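Local coordinates for protein hydrolase, isochorismatase family (Pseudomonas putida KT2440, PDB 4H17) that probably acts as a hydrolase of the isochorismatase family, though its own substrate is not established, at residues S43-A48 and A157-D162. Sequence-based numbering, arbitrary orientation.
With EDO (1,2-ethanediol), chain H.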
ATOM      1  N   SER A  43      13.276 -13.490  -2.667  1.00 14.57           N
ATOM      2  CA  SER A  43      13.193 -14.853  -2.156  1.00 12.12           C
ATOM      3  C   SER A  43      12.116 -15.629  -2.871  1.00 13.01           C
ATOM      4  O   SER A  43      11.088 -15.080  -3.226  1.00 15.64           O
ATOM      5  CB  SER A  43      12.889 -14.873  -0.656  1.00 14.95           C
ATOM      6  OG  SER A  43      13.905 -14.242   0.075  1.00 21.31           O
ATOM      7  N   GLY A  44      12.368 -16.918  -3.077  1.00 15.58           N
ATOM      8  CA  GLY A  44      11.405 -17.753  -3.782  1.00 16.88           C
ATOM      9  C   GLY A  44      11.234 -17.370  -5.251  1.00 15.55           C
ATOM     10  O   GLY A  44      10.150 -17.562  -5.809  1.00 19.56           O
HETATM   11  N   MSE A  45      12.294 -16.910  -5.910  1.00 17.87           N
HETATM   12  CA  MSE A  45      12.169 -16.460  -7.284  1.00 18.89           C
HETATM   13  C   MSE A  45      12.003 -17.552  -8.271  1.00 18.28           C
HETATM   14  O   MSE A  45      11.307 -17.368  -9.264  1.00 18.23           O
HETATM   15  CB  MSE A  45      13.334 -15.620  -7.814  1.00 19.47           C
HETATM   16  CG  MSE A  45      13.306 -14.207  -7.310  1.00 21.89           C
HETATM   17 SE   MSE A  45      11.670 -13.356  -8.009  0.75 15.60          SE
HETATM   18  CE  MSE A  45      12.417 -12.396  -9.534  1.00 19.10           C
ATOM     19  N   ASP A  46      12.678 -18.688  -8.072  1.00 15.08           N
ATOM     20  CA  ASP A  46      12.547 -19.791  -9.037  1.00 19.65           C
ATOM     21  C   ASP A  46      11.076 -20.103  -9.320  1.00 19.71           C
ATOM     22  O   ASP A  46      10.652 -20.231 -10.498  1.00 17.05           O
ATOM     23  CB  ASP A  46      13.233 -21.050  -8.491  1.00 24.57           C
ATOM     24  CG  ASP A  46      14.726 -20.983  -8.579  1.00 33.14           C
ATOM     25  OD1 ASP A  46      15.261 -19.982  -9.091  1.00 32.07           O
ATOM     26  OD2 ASP A  46      15.381 -21.941  -8.121  1.00 45.55           O
ATOM     27  N   GLU A  47      10.302 -20.274  -8.239  1.00 15.09           N
ATOM     28  CA  GLU A  47       8.919 -20.655  -8.413  1.00 18.40           C
ATOM     29  C   GLU A  47       8.031 -19.519  -8.826  1.00 15.68           C
ATOM     30  O   GLU A  47       7.133 -19.720  -9.613  1.00 16.12           O
ATOM     31  CB  GLU A  47       8.325 -21.350  -7.193  1.00 24.53           C
ATOM     32  CG  GLU A  47       7.024 -22.100  -7.510  1.00 30.57           C
ATOM     33  CD  GLU A  47       7.155 -23.185  -8.599  1.00 33.70           C
ATOM     34  OE1 GLU A  47       8.289 -23.625  -8.911  1.00 29.06           O
ATOM     35  OE2 GLU A  47       6.113 -23.609  -9.161  1.00 36.18           O
ATOM     36  N   ALA A  48       8.297 -18.305  -8.328  1.00 13.54           N
ATOM     37  CA  ALA A  48       7.523 -17.153  -8.795  1.00 12.31           C
ATOM     38  C   ALA A  48       7.696 -16.915 -10.286  1.00 13.08           C
ATOM     39  O   ALA A  48       6.691 -16.711 -10.998  1.00 13.83           O
ATOM     40  CB  ALA A  48       7.881 -15.899  -8.044  1.00 11.74           C
ATOM     41  N   ALA A 157       3.049 -15.957  -7.820  1.00 11.65           N
ATOM     42  CA  ALA A 157       3.687 -15.371  -9.011  1.00 12.03           C
ATOM     43  C   ALA A 157       4.188 -13.965  -8.657  1.00 12.49           C
ATOM     44  O   ALA A 157       4.274 -13.066  -9.517  1.00 12.65           O
ATOM     45  CB  ALA A 157       2.723 -15.319 -10.153  1.00 13.55           C
ATOM     46  N   SER A 158       4.496 -13.785  -7.389  0.80 10.34           N
ATOM     47  CA  SER A 158       4.966 -12.501  -6.851  0.80 10.22           C
ATOM     48  C   SER A 158       5.938 -12.831  -5.730  0.80 11.87           C
ATOM     49  O   SER A 158       5.902 -13.941  -5.148  0.80 16.44           O
ATOM     50  CB  SER A 158       3.773 -11.659  -6.400  0.80 10.13           C
ATOM     51  OG  SER A 158       4.190 -10.411  -5.789  0.80 10.75           O
ATOM     52  N   ALA A 159       6.825 -11.900  -5.401  1.00 11.78           N
ATOM     53  CA  ALA A 159       7.812 -12.124  -4.391  1.00 12.72           C
ATOM     54  C   ALA A 159       8.311 -10.848  -3.800  1.00  9.91           C
ATOM     55  O   ALA A 159       8.119  -9.756  -4.351  1.00 10.96           O
ATOM     56  CB  ALA A 159       8.986 -12.925  -4.954  1.00 14.15           C
ATOM     57  N   THR A 160       9.015 -10.998  -2.702  1.00 10.87           N
ATOM     58  CA  THR A 160       9.680  -9.900  -2.055  1.00 10.03           C
ATOM     59  C   THR A 160      11.009 -10.378  -1.433  1.00 11.87           C
ATOM     60  O   THR A 160      11.557 -11.451  -1.802  1.00 12.11           O
ATOM     61  CB  THR A 160       8.730  -9.217  -1.067  1.00 12.71           C
ATOM     62  OG1 THR A 160       9.357  -8.048  -0.525  1.00 12.95           O
ATOM     63  CG2 THR A 160       8.339 -10.142   0.032  1.00 12.51           C
ATOM     64  N   ARG A 161      11.576  -9.518  -0.601  1.00 11.03           N
ATOM     65  CA  ARG A 161      12.837  -9.830   0.085  1.00 14.58           C
ATOM     66  C   ARG A 161      12.742  -9.615   1.605  1.00 12.13           C
ATOM     67  O   ARG A 161      11.761  -9.064   2.125  1.00 11.44           O
ATOM     68  CB  ARG A 161      13.952  -9.026  -0.530  1.00 12.91           C
ATOM     69  CG  ARG A 161      13.941  -7.537  -0.148  1.00 11.36           C
ATOM     70  CD  ARG A 161      14.985  -6.719  -0.907  1.00 11.89           C
ATOM     71  NE  ARG A 161      15.390  -5.496  -0.186  1.00 12.65           N
ATOM     72  CZ  ARG A 161      14.648  -4.398  -0.042  1.00 14.39           C
ATOM     73  NH1 ARG A 161      13.434  -4.306  -0.591  1.00 17.74           N
ATOM     74  NH2 ARG A 161      15.149  -3.391   0.661  1.00 14.64           N
ATOM     75  N   ASP A 162      13.747 -10.117   2.330  1.00 12.31           N
ATOM     76  CA  ASP A 162      13.892  -9.824   3.733  1.00 12.90           C
ATOM     77  C   ASP A 162      13.937  -8.326   3.939  1.00 12.17           C
ATOM     78  O   ASP A 162      14.706  -7.624   3.265  1.00 11.76           O
ATOM     79  CB  ASP A 162      15.188 -10.406   4.313  1.00 15.88           C
ATOM     80  CG  ASP A 162      15.224 -11.935   4.392  1.00 18.69           C
ATOM     81  OD1 ASP A 162      14.274 -12.621   4.045  1.00 16.21           O
ATOM     82  OD2 ASP A 162      16.272 -12.444   4.838  1.00 21.56           O
TER
HETATM   83  C1  EDO H 206       8.374 -15.494  -0.296  1.00 24.40           C
HETATM   84  O1  EDO H 206       9.595 -16.218  -0.534  1.00 25.41           O
HETATM   85  C2  EDO H 206       8.146 -14.589  -1.505  1.00 18.68           C
HETATM   86  O2  EDO H 206       9.183 -13.619  -1.665  1.00 17.07           O
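A 1,2-ethanediol molecule, probably picked up from the crystallisation liquor, bridges Ser43 and Thr160, spanning the 4.6 Å between Ser43 O and Thr160 N, too far for a direct bond. In this Rossmann-like isochorismatase fold, the pairing joins the loop leading into helix 45-61 to the chain leaving strand 150-159 of the central parallel sheet. The diol O2 takes the N-H of Thr160 (N to O2 2.8 Å, 176° at the hydrogen) and donates to the carbonyl O of Ser43 at 2.9 Å; O1 adds only a weak bond to that same oxygen. Next to it the chains bond directly: Ser43 N lies 2.8 Å from Thr160 O, almost straight at 175°.

Gly44 is the N-cap, and its O accepts from Ala48 N in the first helical turn. Facing the helix, Ala159 points its methyl at it and meets Met45 and Ala48, with Phe131 of the adjacent strand touching all three. Met45, modelled as selenomethionine, has CG anti to the carbonyl carbon and bends at chi2 (-64°) and chi3, which brings its SE to 4.1 Å from Ala159 CB. The methyl of Ala159 also lies beside the diol bridge, its CB 3.5 Å from Ser43 O and 3.4 Å from the diol O2.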